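Local structure of putative transcriptional regulator protein (Vibrio parahaemolyticus, 3ER6) at residues Gly18-Ser23 / Gly168-Ser173; Leu78-Ile83 / Phe119-Ala124; Gly84-Ser89 / Ser136-Leu141; Ile111-Thr116 / Val163-Gly168; Asn130-His135 / Ile149-Glu154. The protein is of unknown function but probably acts as a sequence-specific DNA-binding transcription factor of the AraC type, of which this chain is the DJ-1/PfpI-like domain. The protein carries 1 engineered substitution. All blocks are in the same frame, centred on the assembly; numbering follows the deposited sequence. Where two conformers were deposited one is given.

Contact 1: Gly18-Ser23 / Gly168-Ser173; sequences GRYFAS and GPYSHS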
# COMPACT_ATOMS: atom_id res chain seq x y z
N GLY A 18 6.76 -10.66 -3.93
CA GLY A 18 7.00 -9.30 -4.34
C GLY A 18 6.05 -8.83 -5.45
O GLY A 18 5.99 -7.66 -5.76
N ARG A 19 5.27 -9.73 -6.01
CA ARG A 19 4.25 -9.31 -6.97
C ARG A 19 3.14 -8.48 -6.31
O ARG A 19 2.55 -7.59 -6.96
CB ARG A 19 3.64 -10.55 -7.66
CG ARG A 19 4.66 -11.45 -8.46
CD ARG A 19 5.30 -10.72 -9.69
NE ARG A 19 6.44 -9.90 -9.27
CZ ARG A 19 7.00 -8.96 -10.03
NH1 ARG A 19 7.99 -8.24 -9.56
NH2 ARG A 19 6.55 -8.71 -11.25
N TYR A 20 2.90 -8.73 -5.01
CA TYR A 20 1.80 -8.11 -4.30
C TYR A 20 2.20 -7.96 -2.86
O TYR A 20 1.79 -8.76 -2.01
CB TYR A 20 0.53 -9.00 -4.42
CG TYR A 20 0.03 -9.03 -5.85
CD1 TYR A 20 -0.57 -7.89 -6.42
CD2 TYR A 20 0.20 -10.17 -6.66
CE1 TYR A 20 -1.03 -7.92 -7.78
CE2 TYR A 20 -0.20 -10.19 -7.99
CZ TYR A 20 -0.82 -9.10 -8.55
OH TYR A 20 -1.24 -9.17 -9.87
N PHE A 21 3.10 -7.03 -2.58
CA PHE A 21 3.50 -6.80 -1.18
C PHE A 21 3.10 -5.42 -0.66
O PHE A 21 3.23 -5.16 0.56
CB PHE A 21 5.00 -7.06 -0.94
CG PHE A 21 5.90 -5.93 -1.40
CD1 PHE A 21 6.48 -5.06 -0.50
CD2 PHE A 21 6.19 -5.77 -2.78
CE1 PHE A 21 7.33 -4.01 -0.94
CE2 PHE A 21 7.04 -4.74 -3.20
CZ PHE A 21 7.60 -3.85 -2.28
N ALA A 22 2.60 -4.54 -1.55
CA ALA A 22 2.24 -3.16 -1.10
C ALA A 22 1.31 -3.16 0.07
O ALA A 22 1.47 -2.36 0.98
CB ALA A 22 1.61 -2.35 -2.20
N SER A 23 0.30 -4.04 0.08
CA SER A 23 -0.65 -4.00 1.22
C SER A 23 -0.03 -4.39 2.58
O SER A 23 -0.54 -3.97 3.67
CB SER A 23 -1.93 -4.83 0.93
OG SER A 23 -1.60 -6.22 0.67
N GLY A 168 -9.61 -6.65 0.78
CA GLY A 168 -8.89 -5.65 0.04
C GLY A 168 -9.28 -5.70 -1.44
O GLY A 168 -10.49 -5.83 -1.78
N PRO A 169 -8.29 -5.64 -2.35
CA PRO A 169 -6.85 -5.92 -2.08
C PRO A 169 -6.05 -4.79 -1.39
O PRO A 169 -5.01 -5.10 -0.76
CB PRO A 169 -6.28 -6.23 -3.48
CG PRO A 169 -7.27 -5.44 -4.44
CD PRO A 169 -8.60 -5.68 -3.80
N TYR A 170 -6.47 -3.52 -1.50
CA TYR A 170 -5.64 -2.42 -0.97
C TYR A 170 -6.22 -1.64 0.20
O TYR A 170 -5.48 -0.87 0.86
CB TYR A 170 -5.19 -1.41 -2.07
CG TYR A 170 -4.36 -2.18 -3.04
CD1 TYR A 170 -3.10 -2.62 -2.68
CD2 TYR A 170 -4.90 -2.59 -4.28
CE1 TYR A 170 -2.34 -3.40 -3.59
CE2 TYR A 170 -4.15 -3.38 -5.18
CZ TYR A 170 -2.86 -3.76 -4.80
OH TYR A 170 -2.10 -4.55 -5.62
N SER A 171 -7.52 -1.80 0.42
CA SER A 171 -8.18 -1.10 1.51
C SER A 171 -8.42 -2.03 2.69
O SER A 171 -9.23 -2.96 2.58
CB SER A 171 -9.51 -0.51 1.04
OG SER A 171 -9.29 0.72 0.38
N HIS A 172 -7.72 -1.78 3.80
CA HIS A 172 -7.81 -2.64 4.98
C HIS A 172 -8.08 -1.85 6.24
O HIS A 172 -7.69 -2.24 7.35
CB HIS A 172 -6.50 -3.44 5.09
CG HIS A 172 -6.21 -4.24 3.86
ND1 HIS A 172 -6.91 -5.38 3.56
CD2 HIS A 172 -5.38 -4.01 2.82
CE1 HIS A 172 -6.49 -5.86 2.40
NE2 HIS A 172 -5.56 -5.04 1.93
N SER A 173 -8.74 -0.71 6.05
CA SER A 173 -9.01 0.25 7.14
C SER A 173 -9.82 -0.36 8.25
O SER A 173 -9.48 -0.16 9.45
CB SER A 173 -9.80 1.48 6.62
OG SER A 173 -9.04 2.08 5.61
O HOH W 1 -3.03 -6.75 -1.62

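Contact 2: Leu78-Ile83 / Phe119-Ala124; sequences LIIGSI and FVVAKA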
# COMPACT_ATOMS: atom_id res chain seq x y z
N LEU A 78 0.28 -11.31 13.80
CA LEU A 78 0.92 -11.80 12.58
C LEU A 78 0.08 -11.32 11.41
O LEU A 78 -1.12 -11.59 11.39
CB LEU A 78 1.07 -13.34 12.57
CG LEU A 78 1.51 -13.99 11.23
CD1 LEU A 78 3.00 -13.73 10.87
CD2 LEU A 78 1.23 -15.52 11.13
N ILE A 79 0.68 -10.63 10.43
CA ILE A 79 -0.04 -10.32 9.19
C ILE A 79 0.44 -11.27 8.09
O ILE A 79 1.64 -11.47 7.89
CB ILE A 79 0.20 -8.85 8.75
CG1 ILE A 79 -0.11 -7.94 9.92
CG2 ILE A 79 -0.65 -8.49 7.46
CD1 ILE A 79 0.18 -6.51 9.64
N ILE A 80 -0.52 -11.88 7.40
CA ILE A 80 -0.19 -12.71 6.29
C ILE A 80 -0.65 -11.97 5.06
O ILE A 80 -1.88 -11.76 4.83
CB ILE A 80 -0.90 -14.06 6.37
CG1 ILE A 80 -0.51 -14.80 7.69
CG2 ILE A 80 -0.68 -14.88 5.11
CD1 ILE A 80 -1.45 -16.03 7.90
N GLY A 81 0.32 -11.51 4.27
CA GLY A 81 -0.05 -10.77 3.03
C GLY A 81 -0.50 -11.63 1.84
O GLY A 81 -0.65 -12.86 1.94
N SER A 82 -0.68 -10.97 0.69
CA SER A 82 -1.05 -11.59 -0.57
C SER A 82 -0.14 -12.73 -1.00
O SER A 82 1.10 -12.70 -0.83
CB SER A 82 -1.06 -10.52 -1.69
OG SER A 82 -1.61 -11.09 -2.86
N ILE A 83 -0.76 -13.76 -1.57
CA ILE A 83 0.02 -14.80 -2.20
C ILE A 83 -0.08 -14.73 -3.71
O ILE A 83 0.36 -15.65 -4.41
CB ILE A 83 -0.32 -16.26 -1.64
CG1 ILE A 83 -1.81 -16.65 -1.85
CG2 ILE A 83 0.05 -16.37 -0.15
CD1 ILE A 83 -2.07 -18.22 -1.58
N PHE A 119 -6.53 -17.17 1.70
CA PHE A 119 -6.46 -18.55 1.25
C PHE A 119 -5.51 -19.33 2.19
O PHE A 119 -5.71 -20.53 2.42
CB PHE A 119 -5.92 -18.66 -0.20
CG PHE A 119 -6.94 -18.32 -1.26
CD1 PHE A 119 -7.43 -17.02 -1.40
CD2 PHE A 119 -7.41 -19.32 -2.13
CE1 PHE A 119 -8.37 -16.72 -2.39
CE2 PHE A 119 -8.36 -19.02 -3.10
CZ PHE A 119 -8.82 -17.72 -3.24
N VAL A 120 -4.45 -18.67 2.68
CA VAL A 120 -3.52 -19.30 3.63
C VAL A 120 -4.21 -19.65 4.96
O VAL A 120 -4.11 -20.80 5.47
CB VAL A 120 -2.28 -18.39 3.91
CG1 VAL A 120 -1.32 -19.10 4.88
CG2 VAL A 120 -1.56 -18.02 2.59
N VAL A 121 -4.94 -18.69 5.53
CA VAL A 121 -5.64 -19.01 6.80
C VAL A 121 -6.78 -20.08 6.54
O VAL A 121 -7.02 -20.93 7.39
CB VAL A 121 -6.20 -17.76 7.53
CG1 VAL A 121 -5.07 -16.81 7.88
CG2 VAL A 121 -7.22 -17.06 6.69
N ALA A 122 -7.43 -20.04 5.37
CA ALA A 122 -8.43 -21.09 5.03
C ALA A 122 -7.78 -22.46 5.04
O ALA A 122 -8.23 -23.35 5.77
CB ALA A 122 -9.13 -20.82 3.67
N LYS A 123 -6.72 -22.61 4.25
CA LYS A 123 -5.96 -23.85 4.20
C LYS A 123 -5.49 -24.33 5.57
O LYS A 123 -5.55 -25.51 5.88
CB LYS A 123 -4.75 -23.70 3.27
CG LYS A 123 -3.99 -25.00 3.09
CD LYS A 123 -3.00 -24.84 1.96
CE LYS A 123 -2.28 -26.13 1.67
NZ LYS A 123 -3.21 -27.30 1.89
N ALA A 124 -5.04 -23.42 6.42
CA ALA A 124 -4.52 -23.77 7.70
C ALA A 124 -5.63 -24.11 8.73
O ALA A 124 -5.31 -24.52 9.78
CB ALA A 124 -3.63 -22.66 8.24

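Contact 3: Gly84-Ser89 / Ser136-Leu141; sequences GDPLES and SYFAHL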
# COMPACT_ATOMS: atom_id res chain seq x y z
N GLY A 84 -0.67 -13.64 -4.20
CA GLY A 84 -0.98 -13.53 -5.65
C GLY A 84 -2.03 -14.57 -6.06
O GLY A 84 -2.98 -14.79 -5.34
N ASP A 85 -1.82 -15.23 -7.18
CA ASP A 85 -2.77 -16.22 -7.64
C ASP A 85 -2.56 -17.50 -6.88
O ASP A 85 -1.53 -18.18 -7.05
CB ASP A 85 -2.59 -16.46 -9.13
CG ASP A 85 -3.58 -17.50 -9.69
OD1 ASP A 85 -4.39 -18.14 -8.97
OD2 ASP A 85 -3.51 -17.67 -10.92
N PRO A 86 -3.55 -17.87 -6.07
CA PRO A 86 -3.40 -19.04 -5.19
C PRO A 86 -3.16 -20.32 -5.99
O PRO A 86 -2.53 -21.26 -5.49
CB PRO A 86 -4.71 -19.09 -4.40
CG PRO A 86 -5.23 -17.63 -4.45
CD PRO A 86 -4.80 -17.12 -5.83
N LEU A 87 -3.65 -20.34 -7.22
CA LEU A 87 -3.58 -21.57 -8.01
C LEU A 87 -2.11 -21.79 -8.31
O LEU A 87 -1.63 -22.91 -8.39
CB LEU A 87 -4.38 -21.37 -9.30
CG LEU A 87 -5.10 -22.60 -9.83
CD1 LEU A 87 -5.85 -23.31 -8.69
CD2 LEU A 87 -6.01 -22.21 -10.97
N GLU A 88 -1.39 -20.69 -8.46
CA GLU A 88 0.06 -20.69 -8.67
C GLU A 88 0.81 -21.05 -7.37
O GLU A 88 1.69 -21.94 -7.35
CB GLU A 88 0.44 -19.26 -9.03
CG GLU A 88 1.64 -19.12 -9.90
CD GLU A 88 2.86 -19.84 -9.36
OE1 GLU A 88 2.92 -20.09 -8.14
OE2 GLU A 88 3.78 -20.15 -10.17
N SER A 89 0.45 -20.40 -6.26
CA SER A 89 1.38 -20.33 -5.13
C SER A 89 1.01 -21.19 -3.96
O SER A 89 1.86 -21.55 -3.14
CB SER A 89 1.44 -18.88 -4.68
OG SER A 89 0.14 -18.47 -4.27
N SER A 136 -14.16 -10.12 -5.48
CA SER A 136 -14.73 -10.76 -6.65
C SER A 136 -13.71 -11.40 -7.57
O SER A 136 -14.01 -12.39 -8.25
CB SER A 136 -15.57 -9.75 -7.46
OG SER A 136 -16.68 -9.31 -6.70
N TYR A 137 -12.51 -10.84 -7.63
CA TYR A 137 -11.53 -11.39 -8.56
C TYR A 137 -11.19 -12.86 -8.20
O TYR A 137 -11.08 -13.73 -9.09
CB TYR A 137 -10.26 -10.53 -8.65
CG TYR A 137 -9.40 -11.01 -9.80
CD1 TYR A 137 -9.84 -10.87 -11.10
CD2 TYR A 137 -8.20 -11.66 -9.57
CE1 TYR A 137 -9.08 -11.31 -12.15
CE2 TYR A 137 -7.45 -12.13 -10.62
CZ TYR A 137 -7.90 -11.95 -11.91
OH TYR A 137 -7.16 -12.42 -12.94
N PHE A 138 -11.03 -13.16 -6.91
CA PHE A 138 -10.70 -14.53 -6.52
C PHE A 138 -11.82 -15.34 -5.80
O PHE A 138 -11.56 -16.43 -5.30
CB PHE A 138 -9.35 -14.60 -5.76
CG PHE A 138 -8.14 -14.56 -6.69
CD1 PHE A 138 -8.02 -15.50 -7.72
CD2 PHE A 138 -7.13 -13.63 -6.54
CE1 PHE A 138 -6.95 -15.50 -8.57
CE2 PHE A 138 -6.07 -13.61 -7.40
CZ PHE A 138 -5.97 -14.54 -8.43
N ALA A 139 -13.05 -14.81 -5.77
CA ALA A 139 -14.11 -15.49 -5.02
C ALA A 139 -14.48 -16.87 -5.60
O ALA A 139 -14.75 -17.83 -4.84
CB ALA A 139 -15.38 -14.63 -4.89
N HIS A 140 -14.51 -16.96 -6.93
CA HIS A 140 -14.79 -18.26 -7.55
C HIS A 140 -13.77 -19.34 -7.12
O HIS A 140 -14.13 -20.42 -6.69
CB HIS A 140 -14.80 -18.16 -9.07
CG HIS A 140 -15.09 -19.48 -9.73
ND1 HIS A 140 -16.36 -20.03 -9.77
CD2 HIS A 140 -14.26 -20.39 -10.30
CE1 HIS A 140 -16.30 -21.21 -10.36
NE2 HIS A 140 -15.04 -21.45 -10.69
N LEU A 141 -12.49 -19.01 -7.24
CA LEU A 141 -11.44 -19.95 -6.87
C LEU A 141 -11.56 -20.36 -5.41
O LEU A 141 -11.47 -21.55 -5.08
CB LEU A 141 -10.05 -19.38 -7.19
CG LEU A 141 -8.85 -20.28 -6.85
CD1 LEU A 141 -8.87 -21.59 -7.66
CD2 LEU A 141 -7.54 -19.54 -7.15

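Contact 4: Ile111-Thr116 / Val163-Gly168; sequences IVAIDT and VYLSSG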
# COMPACT_ATOMS: atom_id res chain seq x y z
N ILE A 111 -4.18 -13.13 14.17
CA ILE A 111 -3.80 -13.49 12.80
C ILE A 111 -4.60 -12.61 11.84
O ILE A 111 -5.85 -12.68 11.76
CB ILE A 111 -4.05 -14.98 12.46
CG1 ILE A 111 -3.57 -15.95 13.56
CG2 ILE A 111 -3.50 -15.38 11.06
CD1 ILE A 111 -1.99 -15.90 13.84
N VAL A 112 -3.90 -11.78 11.08
CA VAL A 112 -4.58 -10.83 10.20
C VAL A 112 -4.21 -11.23 8.79
O VAL A 112 -3.02 -11.24 8.44
CB VAL A 112 -4.07 -9.36 10.43
CG1 VAL A 112 -4.82 -8.41 9.48
CG2 VAL A 112 -4.21 -8.90 11.93
N ALA A 113 -5.19 -11.59 7.97
CA ALA A 113 -4.93 -12.11 6.64
C ALA A 113 -5.58 -11.14 5.67
O ALA A 113 -6.77 -10.81 5.84
CB ALA A 113 -5.55 -13.53 6.45
N ILE A 114 -4.80 -10.67 4.69
CA ILE A 114 -5.24 -9.65 3.75
C ILE A 114 -5.12 -10.15 2.32
O ILE A 114 -4.14 -10.87 2.02
CB ILE A 114 -4.41 -8.29 3.99
CG1 ILE A 114 -2.92 -8.46 3.70
CG2 ILE A 114 -4.53 -7.85 5.48
CD1 ILE A 114 -2.11 -7.13 3.84
N ASP A 115 -6.12 -9.83 1.46
CA ASP A 115 -6.06 -10.21 0.08
C ASP A 115 -6.00 -11.75 0.07
O ASP A 115 -6.61 -12.39 0.94
CB ASP A 115 -4.84 -9.57 -0.63
CG ASP A 115 -4.90 -9.67 -2.20
OD1 ASP A 115 -5.91 -10.10 -2.80
OD2 ASP A 115 -3.93 -9.28 -2.84
N THR A 116 -5.28 -12.33 -0.88
CA THR A 116 -5.20 -13.83 -0.97
C THR A 116 -4.47 -14.53 0.22
O THR A 116 -4.48 -15.75 0.33
CB THR A 116 -4.67 -14.32 -2.33
OG1 THR A 116 -3.37 -13.79 -2.58
CG2 THR A 116 -5.61 -13.90 -3.45
N VAL A 163 -8.85 -14.24 14.56
CA VAL A 163 -8.47 -14.24 13.15
C VAL A 163 -9.23 -13.09 12.48
O VAL A 163 -10.47 -13.00 12.57
CB VAL A 163 -8.81 -15.61 12.45
CG1 VAL A 163 -8.39 -15.58 10.96
CG2 VAL A 163 -8.16 -16.76 13.20
N TYR A 164 -8.51 -12.21 11.81
CA TYR A 164 -9.07 -11.03 11.15
C TYR A 164 -8.84 -11.15 9.66
O TYR A 164 -7.69 -11.28 9.21
CB TYR A 164 -8.33 -9.74 11.63
CG TYR A 164 -8.44 -9.50 13.10
CD1 TYR A 164 -9.23 -8.44 13.59
CD2 TYR A 164 -7.73 -10.29 14.01
CE1 TYR A 164 -9.32 -8.17 14.95
CE2 TYR A 164 -7.84 -10.06 15.41
CZ TYR A 164 -8.65 -9.01 15.85
OH TYR A 164 -8.75 -8.79 17.19
N LEU A 165 -9.90 -11.10 8.88
CA LEU A 165 -9.83 -11.21 7.47
C LEU A 165 -10.22 -9.88 6.79
O LEU A 165 -11.27 -9.28 7.10
CB LEU A 165 -10.81 -12.29 6.92
CG LEU A 165 -10.78 -13.72 7.52
CD1 LEU A 165 -11.81 -14.60 6.76
CD2 LEU A 165 -9.37 -14.35 7.45
N SER A 166 -9.41 -9.46 5.82
CA SER A 166 -9.72 -8.24 5.08
C SER A 166 -9.43 -8.49 3.55
O SER A 166 -8.27 -8.61 3.15
CB SER A 166 -8.92 -7.04 5.63
OG SER A 166 -9.15 -5.90 4.77
N SER A 167 -10.48 -8.62 2.74
CA SER A 167 -10.38 -8.90 1.28
C SER A 167 -9.44 -7.94 0.53
O SER A 167 -8.61 -8.35 -0.25
CB SER A 167 -11.75 -8.81 0.61
OG SER A 167 -12.55 -9.87 1.06
N GLY A 168 -9.61 -6.65 0.78
CA GLY A 168 -8.89 -5.65 0.04
C GLY A 168 -9.28 -5.70 -1.44
O GLY A 168 -10.49 -5.83 -1.78

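Contact 5: Asn130-His135 / Ile149-Glu154; sequences NKAVMH and IMLMTE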
# COMPACT_ATOMS: atom_id res chain seq x y z
N ASN A 130 -15.70 -21.42 10.07
CA ASN A 130 -15.73 -21.69 8.65
C ASN A 130 -16.55 -20.67 7.85
O ASN A 130 -17.24 -21.05 6.91
CB ASN A 130 -16.24 -23.12 8.34
CG ASN A 130 -15.10 -24.16 8.38
OD1 ASN A 130 -15.30 -25.34 8.04
ND2 ASN A 130 -13.91 -23.75 8.84
N LYS A 131 -16.40 -19.38 8.15
CA LYS A 131 -16.91 -18.34 7.24
C LYS A 131 -15.80 -17.36 6.84
O LYS A 131 -14.94 -17.05 7.64
CB LYS A 131 -18.07 -17.56 7.88
CG LYS A 131 -19.19 -18.48 8.35
CD LYS A 131 -20.27 -17.73 9.11
CE LYS A 131 -21.58 -18.56 9.09
NZ LYS A 131 -22.79 -17.69 9.18
N ALA A 132 -15.84 -16.86 5.61
CA ALA A 132 -14.74 -15.99 5.18
C ALA A 132 -15.27 -14.93 4.27
O ALA A 132 -16.46 -14.90 3.95
CB ALA A 132 -13.66 -16.81 4.43
N VAL A 133 -14.35 -14.11 3.79
CA VAL A 133 -14.66 -13.09 2.78
C VAL A 133 -13.63 -13.18 1.64
O VAL A 133 -12.49 -13.55 1.86
CB VAL A 133 -14.62 -11.67 3.44
CG1 VAL A 133 -15.73 -11.54 4.50
CG2 VAL A 133 -13.21 -11.37 4.07
N MET A 134 -14.01 -12.86 0.40
CA MET A 134 -12.98 -12.73 -0.62
C MET A 134 -13.49 -11.72 -1.62
O MET A 134 -14.73 -11.58 -1.75
CB MET A 134 -12.66 -14.08 -1.28
CG MET A 134 -11.59 -14.06 -2.40
SD MET A 134 -9.97 -13.21 -2.06
CE MET A 134 -9.54 -13.99 -0.57
N HIS A 135 -12.59 -11.01 -2.31
CA HIS A 135 -13.04 -10.05 -3.30
C HIS A 135 -13.48 -10.81 -4.58
O HIS A 135 -13.20 -12.03 -4.74
CB HIS A 135 -11.96 -8.98 -3.60
CG HIS A 135 -10.60 -9.55 -3.85
ND1 HIS A 135 -10.32 -10.36 -4.92
CD2 HIS A 135 -9.45 -9.46 -3.13
CE1 HIS A 135 -9.05 -10.73 -4.87
NE2 HIS A 135 -8.50 -10.20 -3.79
N ILE A 149 -16.27 -23.55 3.19
CA ILE A 149 -16.23 -22.23 3.83
C ILE A 149 -17.28 -21.31 3.17
O ILE A 149 -17.26 -21.10 1.96
CB ILE A 149 -14.83 -21.61 3.79
CG1 ILE A 149 -13.82 -22.55 4.47
CG2 ILE A 149 -14.86 -20.17 4.45
CD1 ILE A 149 -12.35 -22.10 4.38
N MET A 150 -18.21 -20.81 3.95
CA MET A 150 -19.21 -19.91 3.41
C MET A 150 -18.62 -18.52 3.21
O MET A 150 -18.13 -17.92 4.16
CB MET A 150 -20.38 -19.81 4.38
CG MET A 150 -21.64 -19.03 3.87
SD MET A 150 -22.87 -18.87 5.23
CE MET A 150 -23.86 -17.53 4.58
N LEU A 151 -18.69 -17.99 2.00
CA LEU A 151 -18.28 -16.60 1.74
C LEU A 151 -19.40 -15.63 2.12
O LEU A 151 -20.57 -15.78 1.67
CB LEU A 151 -17.92 -16.41 0.28
CG LEU A 151 -16.59 -16.96 -0.23
CD1 LEU A 151 -16.44 -16.61 -1.74
CD2 LEU A 151 -15.39 -16.33 0.60
N MET A 152 -19.06 -14.62 2.91
CA MET A 152 -20.01 -13.65 3.35
C MET A 152 -19.95 -12.55 2.31
O MET A 152 -19.09 -11.68 2.34
CB MET A 152 -19.62 -13.16 4.72
CG MET A 152 -19.57 -14.31 5.72
SD MET A 152 -21.08 -15.35 5.79
CE MET A 152 -22.08 -14.21 6.70
N THR A 153 -20.86 -12.63 1.36
CA THR A 153 -20.69 -11.90 0.13
C THR A 153 -20.97 -10.39 0.25
O THR A 153 -20.68 -9.64 -0.67
CB THR A 153 -21.52 -12.55 -0.99
OG1 THR A 153 -21.10 -12.03 -2.25
CG2 THR A 153 -22.98 -12.25 -0.80
N GLU A 154 -21.54 -9.95 1.36
CA GLU A 154 -21.76 -8.53 1.53
C GLU A 154 -20.84 -7.89 2.58
O GLU A 154 -21.15 -6.83 3.09
CB GLU A 154 -23.21 -8.28 1.92
CG GLU A 154 -24.23 -8.74 0.88
CD GLU A 154 -25.61 -8.79 1.48
OE1 GLU A 154 -25.75 -9.39 2.58
OE2 GLU A 154 -26.55 -8.19 0.88
O HOH W 2 -16.84 -11.88 0.51

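Contact 1: Gly18-Ser23 / Gly168-Ser173
The Y170 side chain reaches across to Y20 with its hydroxyl leading: OH lies near the plane of the Y20 ring, at its edge, 3.8 Å from Y20 CD1. The two tyrosines thus cross at a slant, and each hydroxyl is hydrogen-bonded to the second subunit, Y170 OH to E29 and Y20 OH to T33 of that chain. P169 CB sits over one face of the Y170 ring, displaced toward the rim, while A22 CB touches the same ring 4.3 Å from CE1. Farther along, the S23 methylene packs against the loop, with CB 3.5 Å from P169 O and 3.8 Å from H172 NE2. No direct hydrogen bond joins the segments; instead a water accepts from S23 OG and donates to P169 O. P169 O is gripped twice, because H172 NE2 also donates to it over 2.7 Å, approaching from well above the carbonyl plane. With CG beside the backbone N (chi1 -57°), the H172 imidazole folds back over its own loop, and its ND1 is bonded to S166, which fixes the rotation of the ring. The loop contains a cis peptide before P169 and ends with H172 at the N-cap position of helix 173-184. Lying at the C-terminal end of strand 163-166 in the α/β sandwich of the DJ-1/PfpI family, it here forms part of the subunit interface.

Contact 2: Leu78-Ile83 / Phe119-Ala124
I80 and I83 meet three consecutive residues of helix 117-124, F119 to V121, through methyl groups, and every contact between the two segments is apolar. I80 works with two branches. Its CD1 lies 3.7 Å from V121 CG1, whereas its CG2, directed away from the backbone N, rests 4.0 Å from V120 CB. I83 divides in the same way: CG2 packs against V120 CG2 at 3.6 Å, and the extended CG1 arm carries CD1 to 4.1 Å from F119 CB, meeting the phenylalanine side chain at about a right angle. V120 is thus touched by both isoleucines, through CB and CG2. No polar bond joins the two segments themselves; the turn after the strand is, however, tied to T116 OG1 just ahead of the helix by I83 N and S82 OG. Within the helix, K123 N bonds to F119 O at 2.9 Å. The example illustrates how a central strand and a helix of an α/β sandwich are sealed by branched residues. Strand 77-80 runs beside strand 110-114, whose I111 and A113 also touch V121; helix 95-106 covers V120 through F98 and I101, and the F119 ring leads away from I83 to helix 136-145, edge-to-face with F142.

Contact 3: Gly84-Ser89 / Ser136-Leu141
P86 and F138 form the tight centre of this contact. The proline CD stands almost directly above the middle of the phenylalanine ring, 3.8 Å from its centroid and 11° off the normal, a clear CH-pi interaction. Y137 CD2 lies over the opposite face, offset toward the rim, so the ring is sandwiched. L141 fills in beside it, with CG anti to the backbone N (chi1 -180°) and CD2 brought to 3.9 Å from P86 CD. F119 of helix 117-124 touches P86, F138 and L141 alike. The underlying motif is an N-capped helix start: D85 precedes the single turn 86-89, and its OD1 accepts from L87 N over 2.9 Å, the donor arriving from above the carboxylate plane. The same OD1 lies 3.7 Å from F138 CE1, where it borders the ring obliquely, the carboxylate and ring planes being 30° apart. This short helix packs on helix 136-145 through F138 and L141, at the surface of the α/β sandwich. Toward solvent the packing thins. There L87, the exposed member of the contact, crosses L141 and meets it through a single pair of methyls, L87 CD1 to L141 CD1 at 3.6 Å.

Contact 4: Ile111-Thr116 / Val163-Gly168
The Y164 ring presents its edge to I111 O, which lies in the ring plane 3.8 Å from CD2, while V112 CG2 approaches the ring obliquely; CG lies beside the Y164 backbone N (chi1 -60°), which turns the ring edge to that oxygen. The phenol OH is bonded to E182 and K110. These residues belong to neighbouring parallel strands of the central sheet of the DJ-1/PfpI fold. Y164 N donates to I111 O over 2.7 Å in a nearly straight bond (176°). A113 then links both ways, its N to Y164 O at 2.8 Å and its O to S166 N at 3.0 Å. Alanine and leucine line one sheet face, where A113 CB lies 4.0 Å from L165 CD2. Beyond the strand, D115 has positive phi, between strand 110-114 and helix 117-124, a geometry resembling the nucleophile elbow of this family. Its carboxylate binds H135 through OD1 and S82 through OD2. Past the last bridge, I114 with S166, D115 N still donates to S166 O, and D115 CA lies 3.2 Å from S167 O in a CA-H...O contact.

Contact 5: Asn130-His135 / Ile149-Glu154
A132 O is approached by two groups of the 149-154 segment: M152 N donates to it over 2.8 Å, nearly in line with the carbonyl, and L151 CA adds a CA-H...O contact at 3.3 Å. The pairing closes a beta-alpha-beta unit, in which strand 131-132 leads through helix 136-145 into the parallel strand 150-151. A132 N gives its hydrogen to M150 O at 2.9 Å, and M150 N in turn reaches N130 O, with the donor tilted from the carbonyl plane. Where the strands part, a water lies between M134 N and M152 O. Side chains separate by face. On one, the extended K131 and M150 chains run side by side in the same direction, K131 CE 4.1 Å from M150 SD, and the bent M152 crosses K131. On the other, facing helix 136-145, A132 CB meets I149 CG2 at 3.6 Å; pointing away from the I149 backbone N, this branch reaches across to the alanine. L151 CD2 reaches past the strand end to touch M134 CB at 4.0 Å. M134 itself bends twice, and its sulfur SD settles 3.7 Å above the centre of the H135 ring.

How the contacts relate
Contact 4 lies nearest the chain centre, about 5 Å away, and joins two strands of the six-stranded sheet. Contact 2, centred about 7 Å from it, continues that sheet through strand 77-80 and covers it with helix 117-124. Farther out, each about 16 Å from the chain centre, contact 3 packs helix 86-89 on helix 136-145, and contact 5 pairs the strands before and after that helix. Along the chain contact 1 encloses the other four; contact 5 is nested within contact 4, while contacts 2 and 3 alternate. D115, H135, S82 and T116 tie the loops of contacts 2 to 5 together, and contact 1, far more than contacts 3 and 5, touches the second subunit.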